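PDB 4RNZ: conserved hypothetical secreted protein from Helicobacter pylori, which helps determine cell shape and is probably a zinc-dependent M23-family metalloendopeptidase that acts on peptidoglycan. Local coordinates for residues Ala226-Leu231 with His266-Ala271; Tyr169-Ser174 with Glu334-Ser339; Ala187-Glu192 with Ile255-Leu260. All blocks are in the same frame, centred on the assembly; numbering follows the deposited sequence.

Interaction 1: Ala226-Leu231 with His266-Ala271; sequences AKHGSL and HMSAFA
His228 and Ser268 make nearly all of the contact between the loop 226-231 and the corner 266-271, and the imidazole is the part that reaches across. From CB of His228 the chain runs away from the backbone nitrogen: with chi1 at -172°, CG lies trans to N and beside the carbonyl carbon, and the ring is carried toward Ser268. The outer atoms of the ring, CE1 and NE2, do the touching. His228 NE2 comes to 3.5 Å from Ser268 CB, and His228 CE1 follows at 3.7 Å from the same CB. The serine methylene meets the ring obliquely, and Ser268 OG stays 4.0 Å from His228 CE1, in van der Waals range without a hydrogen bond.

That hydroxyl is engaged by Val289 O, on the neighbouring strand 285-289. The histidine is presented by a type II turn from Lys227 to Ser230, in which Lys227 O receives Ser230 N at 2.9 Å and also Ser230 OG at 2.7 Å. Gly229 takes the left-handed position of the turn (phi 91°), and its backbone, like those of Ser230 and Ser268, bonds to strand 285-289, which thus lies between the two segments and ties both down.

In this small surface patch of the M23 peptidase region, the outer atoms of the imidazole rest on the serine methylene by van der Waals contact, with no hydrogen bond between the two side chains; the spacing of turn and corner is probably set more by the hydrogen bonds each makes to strand 285-289 than by direct attraction.

Interaction 2: Tyr169-Ser174 with Glu334-Ser339; sequences YLFSHS and EKAQRS
Phe171 lays one face of its ring against the methyl of Ala336, joining the strand 166-172 to the long helix 326-348. Ala336 CB sits 4.0 Å from the centroid of the Phe171 ring and 19° off its normal, a CH-pi contact displaced toward the rim. The closest pair is Phe171 CZ with Ala336 CB, at 3.8 Å. One helical turn on, the methylene of Ser339 approaches the ring edge near its plane, its CB 4.1 Å from Phe171 CE2, so the phenyl group is met on a face and at an edge by residues of the same helical surface.

What sets the ring there is its chi1 of -58°, which places CG trans to the carbonyl carbon and directs the phenyl group at the helix. In the next shell, Met158 of the adjacent strand 153-163 touches both Phe171 and Ser339, and Phe363 also packs on Ser339. Tyr169, two residues back on the strand, packs farther along the helix on Lys340, Leu343 and Glu344.

Helix and sheet are therefore joined here by dispersion and CH-pi attraction, with no hydrogen bond crossing between the two segments.

Interaction 3: Ala187-Glu192 with Ile255-Leu260; sequences AGFLLE and IHLNEL
The phenyl ring of Phe189 is the packed centre of this contact, pressed into the type II' turn that runs from Leu257 to Leu260. Leu260 sends CD1 over one face, 3.7 Å from the centroid of the Phe189 ring and 15° off the normal, a close CH-pi contact. A chi1 of -65° leaves Phe189 CG beside the backbone N, and the ring is directed toward the turn. Leu257 CD2 lies obliquely beside the ring, 4.0 Å from Phe189 CD1.

Toward the ring tip the surroundings become polar. Glu259 OE1 lies in the ring plane at the edge, 3.3 Å from Phe189 CZ, with the carboxylate almost perpendicular to the ring (89°). Asn258 ND2 approaches Phe189 CE1 obliquely at 3.6 Å, while its OD1 is bonded to Lys123. Here the two segments are also joined by a single bridging water, which donates to both Ala187 O, at 2.6 Å, and Glu259 OE2, at 2.9 Å.

An aromatic side chain from the region of the second Csd3 domain thus packs on the M23 peptidase sheet. Its platform is a two-residue beta hairpin, closed by two backbone bonds between Leu257 and Leu260, whose type II' turn, common in such hairpins, joins strands 252-257 and 260-267.

Overall arrangement
Interactions 2 and 3 are buried and built round a phenylalanine ring, whereas interaction 1 is a surface touch between a histidine and a serine. Interactions 1 and 3 reach the same sheet of the peptidase region, through the neighbouring strands 260-267 and 252-257, with centres about 22 Å apart. Interaction 2 lies on the other side of the chain's centre from interaction 1, about 42 Å away between centres, and fastens a helix to a different sheet. Apolar packing alone crosses interaction 2; interaction 3, between the second-domain and peptidase regions, adds polar groups and a bridging water. Along the chain, the segments of interactions 1 and 3 alternate, and both pairs are nested within interaction 2.

Interaction 1: Ala226-Leu231 with His266-Ala271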
loop_
_atom_site.group_PDB
_atom_site.type_symbol
_atom_site.label_atom_id
_atom_site.label_comp_id
_atom_site.label_asym_id
_atom_site.label_seq_id
_atom_site.Cartn_x
_atom_site.Cartn_y
_atom_site.Cartn_z
ATOM N N ALA A 226 12.572 19.451 12.129
ATOM C CA ALA A 226 12.434 19.629 13.556
ATOM C C ALA A 226 13.789 19.655 14.208
ATOM O O ALA A 226 14.760 19.177 13.653
ATOM C CB ALA A 226 11.626 18.505 14.144
ATOM N N LYS A 227 13.821 20.161 15.425
ATOM C CA LYS A 227 15.036 20.187 16.227
ATOM C C LYS A 227 15.494 18.811 16.606
ATOM O O LYS A 227 14.692 17.928 16.953
ATOM C CB LYS A 227 14.806 21.002 17.502
ATOM C CG LYS A 227 15.996 20.994 18.447
ATOM C CD LYS A 227 15.961 22.161 19.412
ATOM C CE LYS A 227 17.278 22.283 20.156
ATOM N NZ LYS A 227 17.432 23.670 20.668
ATOM N N HIS A 228 16.809 18.627 16.570
ATOM C CA HIS A 228 17.397 17.375 17.012
ATOM C C HIS A 228 16.930 17.099 18.434
ATOM O O HIS A 228 16.927 18.006 19.277
ATOM C CB HIS A 228 18.927 17.445 16.922
ATOM C CG HIS A 228 19.590 16.134 17.173
ATOM N ND1 HIS A 228 19.848 15.668 18.443
ATOM C CD2 HIS A 228 20.004 15.164 16.325
ATOM C CE1 HIS A 228 20.403 14.471 18.369
ATOM N NE2 HIS A 228 20.503 14.141 17.095
ATOM N N GLY A 229 16.485 15.873 18.707
ATOM C CA GLY A 229 15.966 15.531 20.037
ATOM C C GLY A 229 14.471 15.726 20.239
ATOM O O GLY A 229 13.922 15.289 21.253
ATOM N N SER A 230 13.795 16.362 19.285
ATOM C CA SER A 230 12.350 16.570 19.394
ATOM C C SER A 230 11.603 15.226 19.609
ATOM O O SER A 230 11.930 14.202 18.998
ATOM C CB SER A 230 11.822 17.268 18.129
ATOM O OG SER A 230 12.330 18.574 17.970
ATOM N N LEU A 231 10.624 15.226 20.499
ATOM C CA LEU A 231 9.845 14.040 20.751
ATOM C C LEU A 231 9.009 13.623 19.536
ATOM O O LEU A 231 8.380 14.452 18.889
ATOM C CB LEU A 231 8.936 14.235 21.945
ATOM C CG LEU A 231 9.653 14.536 23.264
ATOM C CD1 LEU A 231 8.652 14.479 24.401
ATOM C CD2 LEU A 231 10.801 13.576 23.506
ATOM N N HIS A 266 14.875 8.441 10.705
ATOM C CA HIS A 266 15.947 9.348 11.047
ATOM C C HIS A 266 15.996 9.668 12.540
ATOM O O HIS A 266 16.393 10.753 12.916
ATOM C CB HIS A 266 15.892 10.637 10.215
ATOM C CG HIS A 266 15.928 10.396 8.738
ATOM N ND1 HIS A 266 17.021 9.856 8.101
ATOM C CD2 HIS A 266 14.997 10.601 7.776
ATOM C CE1 HIS A 266 16.766 9.743 6.811
ATOM N NE2 HIS A 266 15.542 10.182 6.592
ATOM N N MET A 267 15.619 8.725 13.382
ATOM C CA MET A 267 15.545 8.990 14.801
ATOM C C MET A 267 16.954 9.047 15.406
ATOM O O MET A 267 17.867 8.389 14.912
ATOM C CB MET A 267 14.740 7.909 15.504
ATOM C CG MET A 267 13.294 7.827 15.087
ATOM S SD MET A 267 12.396 6.902 16.325
ATOM C CE MET A 267 10.869 6.758 15.420
ATOM N N SER A 268 17.123 9.843 16.465
ATOM C CA SER A 268 18.370 9.839 17.237
ATOM C C SER A 268 18.287 8.762 18.301
ATOM O O SER A 268 19.312 8.257 18.742
ATOM C CB SER A 268 18.683 11.210 17.850
ATOM O OG SER A 268 17.594 11.701 18.611
ATOM N N ALA A 269 17.077 8.352 18.670
ATOM C CA ALA A 269 16.897 7.354 19.730
ATOM C C ALA A 269 15.477 6.820 19.745
ATOM O O ALA A 269 14.535 7.533 19.368
ATOM C CB ALA A 269 17.221 7.980 21.091
ATOM N N PHE A 270 15.323 5.584 20.206
ATOM C CA PHE A 270 14.017 4.970 20.414
ATOM C C PHE A 270 13.617 5.174 21.866
ATOM O O PHE A 270 14.483 5.314 22.722
ATOM C CB PHE A 270 14.078 3.468 20.129
ATOM C CG PHE A 270 14.657 3.129 18.781
ATOM C CD1 PHE A 270 14.011 3.530 17.616
ATOM C CD2 PHE A 270 15.842 2.394 18.677
ATOM C CE1 PHE A 270 14.540 3.228 16.369
ATOM C CE2 PHE A 270 16.378 2.083 17.437
ATOM C CZ PHE A 270 15.722 2.495 16.281
ATOM N N ALA A 271 12.321 5.167 22.148
ATOM C CA ALA A 271 11.846 5.262 23.529
ATOM C C ALA A 271 12.274 4.015 24.305
ATOM O O ALA A 271 12.142 2.911 23.804
ATOM C CB ALA A 271 10.327 5.372 23.566
#

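Interaction 2: Tyr169-Ser174 with Glu334-Ser339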
loop_
_atom_site.group_PDB
_atom_site.type_symbol
_atom_site.label_atom_id
_atom_site.label_comp_id
_atom_site.label_asym_id
_atom_site.label_seq_id
_atom_site.Cartn_x
_atom_site.Cartn_y
_atom_site.Cartn_z
ATOM N N TYR A 169 -22.260 -0.589 0.528
ATOM C CA TYR A 169 -21.295 -0.371 -0.534
ATOM C C TYR A 169 -20.093 0.406 -0.064
ATOM O O TYR A 169 -20.199 1.306 0.783
ATOM C CB TYR A 169 -21.939 0.434 -1.632
ATOM C CG TYR A 169 -22.968 -0.303 -2.435
ATOM C CD1 TYR A 169 -22.602 -1.014 -3.559
ATOM C CD2 TYR A 169 -24.312 -0.258 -2.100
ATOM C CE1 TYR A 169 -23.537 -1.657 -4.339
ATOM C CE2 TYR A 169 -25.256 -0.910 -2.878
ATOM C CZ TYR A 169 -24.857 -1.610 -3.994
ATOM O OH TYR A 169 -25.765 -2.279 -4.786
ATOM N N LEU A 170 -18.950 0.109 -0.665
ATOM C CA LEU A 170 -17.869 1.046 -0.609
ATOM C C LEU A 170 -17.111 1.082 -1.925
ATOM O O LEU A 170 -17.142 0.124 -2.702
ATOM C CB LEU A 170 -16.954 0.770 0.568
ATOM C CG LEU A 170 -16.271 -0.575 0.664
ATOM C CD1 LEU A 170 -14.955 -0.604 -0.111
ATOM C CD2 LEU A 170 -16.003 -0.840 2.139
ATOM N N PHE A 171 -16.468 2.213 -2.158
ATOM C CA PHE A 171 -15.849 2.515 -3.433
ATOM C C PHE A 171 -14.513 3.168 -3.158
ATOM O O PHE A 171 -14.398 3.962 -2.224
ATOM C CB PHE A 171 -16.684 3.527 -4.203
ATOM C CG PHE A 171 -18.088 3.094 -4.477
ATOM C CD1 PHE A 171 -19.098 3.349 -3.562
ATOM C CD2 PHE A 171 -18.410 2.462 -5.668
ATOM C CE1 PHE A 171 -20.407 2.954 -3.815
ATOM C CE2 PHE A 171 -19.716 2.081 -5.932
ATOM C CZ PHE A 171 -20.710 2.320 -5.005
ATOM N N SER A 172 -13.527 2.835 -3.972
ATOM C CA SER A 172 -12.253 3.489 -3.938
ATOM C C SER A 172 -12.358 4.765 -4.721
ATOM O O SER A 172 -13.303 4.973 -5.492
ATOM C CB SER A 172 -11.198 2.632 -4.621
ATOM O OG SER A 172 -11.512 2.516 -6.014
ATOM N N HIS A 173 -11.368 5.615 -4.503
ATOM C CA HIS A 173 -11.182 6.834 -5.258
ATOM C C HIS A 173 -9.704 6.883 -5.635
ATOM O O HIS A 173 -8.863 6.214 -5.010
ATOM C CB HIS A 173 -11.564 8.034 -4.398
ATOM C CG HIS A 173 -11.665 9.314 -5.165
ATOM N ND1 HIS A 173 -10.696 10.292 -5.113
ATOM C CD2 HIS A 173 -12.620 9.781 -6.005
ATOM C CE1 HIS A 173 -11.048 11.304 -5.885
ATOM N NE2 HIS A 173 -12.217 11.022 -6.429
ATOM N N SER A 174 -9.381 7.668 -6.650
ATOM C CA SER A 174 -7.986 7.828 -7.083
ATOM C C SER A 174 -7.062 8.367 -5.965
ATOM O O SER A 174 -5.862 8.075 -5.962
ATOM C CB SER A 174 -7.931 8.757 -8.292
ATOM O OG SER A 174 -8.619 9.944 -7.988
ATOM N N GLU A 334 -21.730 9.724 -10.018
ATOM C CA GLU A 334 -22.168 9.223 -11.305
ATOM C C GLU A 334 -21.623 7.792 -11.462
ATOM O O GLU A 334 -22.380 6.863 -11.737
ATOM C CB GLU A 334 -21.705 10.162 -12.425
ATOM C CG GLU A 334 -22.609 10.191 -13.646
ATOM C CD GLU A 334 -22.422 8.991 -14.561
ATOM O OE1 GLU A 334 -21.317 8.409 -14.580
ATOM O OE2 GLU A 334 -23.381 8.627 -15.278
ATOM N N LYS A 335 -20.322 7.608 -11.241
ATOM C CA LYS A 335 -19.740 6.275 -11.369
ATOM C C LYS A 335 -20.354 5.312 -10.374
ATOM O O LYS A 335 -20.645 4.169 -10.723
ATOM C CB LYS A 335 -18.222 6.280 -11.203
ATOM C CG LYS A 335 -17.468 6.914 -12.368
ATOM C CD LYS A 335 -16.176 6.163 -12.696
ATOM C CE LYS A 335 -15.233 6.037 -11.502
ATOM N NZ LYS A 335 -13.904 5.471 -11.889
ATOM N N ALA A 336 -20.567 5.769 -9.143
ATOM C CA ALA A 336 -21.164 4.898 -8.133
ATOM C C ALA A 336 -22.544 4.399 -8.548
ATOM O O ALA A 336 -22.831 3.210 -8.414
ATOM C CB ALA A 336 -21.230 5.591 -6.788
ATOM N N GLN A 337 -23.389 5.287 -9.066
ATOM C CA GLN A 337 -24.702 4.877 -9.548
ATOM C C GLN A 337 -24.612 3.838 -10.660
ATOM O O GLN A 337 -25.279 2.794 -10.601
ATOM C CB GLN A 337 -25.515 6.076 -10.051
ATOM C CG GLN A 337 -26.926 5.718 -10.534
ATOM C CD GLN A 337 -27.726 4.922 -9.500
ATOM O OE1 GLN A 337 -28.388 3.931 -9.827
ATOM N NE2 GLN A 337 -27.650 5.344 -8.238
ATOM N N ARG A 338 -23.807 4.140 -11.674
ATOM C CA ARG A 338 -23.587 3.214 -12.789
ATOM C C ARG A 338 -23.074 1.869 -12.274
ATOM O O ARG A 338 -23.542 0.825 -12.700
ATOM C CB ARG A 338 -22.614 3.825 -13.810
ATOM C CG ARG A 338 -21.930 2.821 -14.738
ATOM C CD ARG A 338 -21.466 3.422 -16.070
ATOM N NE ARG A 338 -21.072 4.838 -15.991
ATOM C CZ ARG A 338 -19.884 5.298 -15.580
ATOM N NH1 ARG A 338 -18.926 4.467 -15.184
ATOM N NH2 ARG A 338 -19.657 6.611 -15.552
ATOM N N SER A 339 -22.127 1.903 -11.339
ATOM C CA SER A 339 -21.596 0.683 -10.744
ATOM C C SER A 339 -22.651 -0.146 -10.012
ATOM O O SER A 339 -22.710 -1.360 -10.182
ATOM C CB SER A 339 -20.456 1.015 -9.776
ATOM O OG SER A 339 -19.311 1.375 -10.502
#

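Interaction 3: Ala187-Glu192 with Ile255-Leu260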
loop_
_atom_site.group_PDB
_atom_site.type_symbol
_atom_site.label_atom_id
_atom_site.label_comp_id
_atom_site.label_asym_id
_atom_site.label_seq_id
_atom_site.Cartn_x
_atom_site.Cartn_y
_atom_site.Cartn_z
ATOM N N ALA A 187 -14.020 3.505 6.579
ATOM C CA ALA A 187 -12.847 2.734 6.925
ATOM C C ALA A 187 -11.595 3.619 6.990
ATOM O O ALA A 187 -10.517 3.174 6.662
ATOM C CB ALA A 187 -12.670 1.605 5.918
ATOM N N GLY A 188 -11.762 4.880 7.393
ATOM C CA GLY A 188 -10.657 5.809 7.488
ATOM C C GLY A 188 -9.817 5.601 8.746
ATOM O O GLY A 188 -10.025 4.658 9.512
ATOM N N PHE A 189 -8.847 6.482 8.924
ATOM C CA PHE A 189 -7.982 6.506 10.089
ATOM C C PHE A 189 -7.824 7.972 10.417
ATOM O O PHE A 189 -7.732 8.785 9.521
ATOM C CB PHE A 189 -6.626 5.899 9.744
ATOM C CG PHE A 189 -6.694 4.444 9.390
ATOM C CD1 PHE A 189 -6.564 3.469 10.375
ATOM C CD2 PHE A 189 -6.903 4.045 8.075
ATOM C CE1 PHE A 189 -6.651 2.116 10.063
ATOM C CE2 PHE A 189 -6.991 2.689 7.752
ATOM C CZ PHE A 189 -6.859 1.728 8.747
ATOM N N LEU A 190 -7.853 8.329 11.690
ATOM C CA LEU A 190 -7.626 9.729 12.082
ATOM C C LEU A 190 -6.216 9.717 12.642
ATOM O O LEU A 190 -6.001 9.298 13.771
ATOM C CB LEU A 190 -8.643 10.193 13.137
ATOM C CG LEU A 190 -10.130 9.948 12.794
ATOM C CD1 LEU A 190 -11.044 9.945 14.025
ATOM C CD2 LEU A 190 -10.648 10.934 11.758
ATOM N N LEU A 191 -5.264 10.104 11.820
ATOM C CA LEU A 191 -3.881 10.177 12.235
ATOM C C LEU A 191 -3.574 11.546 12.827
ATOM O O LEU A 191 -4.200 12.532 12.475
ATOM C CB LEU A 191 -2.968 9.936 11.039
ATOM C CG LEU A 191 -3.062 8.580 10.359
ATOM C CD1 LEU A 191 -1.982 8.515 9.294
ATOM C CD2 LEU A 191 -2.908 7.473 11.385
ATOM N N GLU A 192 -2.595 11.591 13.712
ATOM C CA GLU A 192 -2.152 12.848 14.331
ATOM C C GLU A 192 -0.738 13.119 13.888
ATOM O O GLU A 192 0.062 12.202 13.766
ATOM C CB GLU A 192 -2.143 12.724 15.849
ATOM C CG GLU A 192 -3.516 12.798 16.458
ATOM C CD GLU A 192 -3.516 12.664 17.968
ATOM O OE1 GLU A 192 -2.448 12.411 18.595
ATOM O OE2 GLU A 192 -4.616 12.811 18.544
ATOM N N ILE A 255 5.236 0.739 12.467
ATOM C CA ILE A 255 4.072 0.334 13.224
ATOM C C ILE A 255 2.975 -0.064 12.256
ATOM O O ILE A 255 2.776 0.596 11.234
ATOM C CB ILE A 255 3.595 1.498 14.126
ATOM C CG1 ILE A 255 4.575 1.685 15.285
ATOM C CG2 ILE A 255 2.177 1.253 14.646
ATOM C CD1 ILE A 255 4.587 3.093 15.873
ATOM N N HIS A 256 2.250 -1.135 12.592
ATOM C CA HIS A 256 1.159 -1.639 11.766
ATOM C C HIS A 256 -0.181 -1.518 12.459
ATOM O O HIS A 256 -0.301 -1.783 13.663
ATOM C CB HIS A 256 1.359 -3.114 11.444
ATOM C CG HIS A 256 2.595 -3.400 10.669
ATOM N ND1 HIS A 256 3.854 -3.314 11.222
ATOM C CD2 HIS A 256 2.773 -3.774 9.384
ATOM C CE1 HIS A 256 4.758 -3.615 10.307
ATOM N NE2 HIS A 256 4.129 -3.913 9.190
ATOM N N LEU A 257 -1.186 -1.142 11.677
ATOM C CA LEU A 257 -2.552 -1.035 12.151
ATOM C C LEU A 257 -3.454 -1.317 10.974
ATOM O O LEU A 257 -3.466 -0.554 9.993
ATOM C CB LEU A 257 -2.841 0.371 12.719
ATOM C CG LEU A 257 -4.265 0.559 13.261
ATOM C CD1 LEU A 257 -4.492 -0.276 14.516
ATOM C CD2 LEU A 257 -4.559 2.026 13.545
ATOM N N ASN A 258 -4.233 -2.398 11.079
ATOM C CA ASN A 258 -5.093 -2.840 9.993
ATOM C C ASN A 258 -4.261 -2.911 8.701
ATOM O O ASN A 258 -3.215 -3.526 8.709
ATOM C CB ASN A 258 -6.326 -1.945 9.867
ATOM C CG ASN A 258 -7.172 -1.921 11.142
ATOM O OD1 ASN A 258 -7.023 -2.761 12.022
ATOM N ND2 ASN A 258 -8.066 -0.962 11.231
ATOM N N GLU A 259 -4.683 -2.264 7.621
ATOM C CA GLU A 259 -3.922 -2.316 6.366
ATOM C C GLU A 259 -2.834 -1.234 6.243
ATOM O O GLU A 259 -2.201 -1.103 5.188
ATOM C CB GLU A 259 -4.863 -2.308 5.160
ATOM C CG GLU A 259 -5.654 -1.028 4.879
ATOM C CD GLU A 259 -7.022 -0.989 5.567
ATOM O OE1 GLU A 259 -7.042 -0.997 6.823
ATOM O OE2 GLU A 259 -8.064 -0.916 4.866
ATOM N N LEU A 260 -2.587 -0.501 7.328
ATOM C CA LEU A 260 -1.535 0.507 7.344
ATOM C C LEU A 260 -0.211 0.046 7.915
ATOM O O LEU A 260 -0.124 -0.679 8.913
ATOM C CB LEU A 260 -1.965 1.796 8.077
ATOM C CG LEU A 260 -3.136 2.642 7.556
ATOM C CD1 LEU A 260 -3.279 3.956 8.343
ATOM C CD2 LEU A 260 -3.039 2.954 6.072
HETATM O O HOH W 1 -9.082 1.816 4.976
#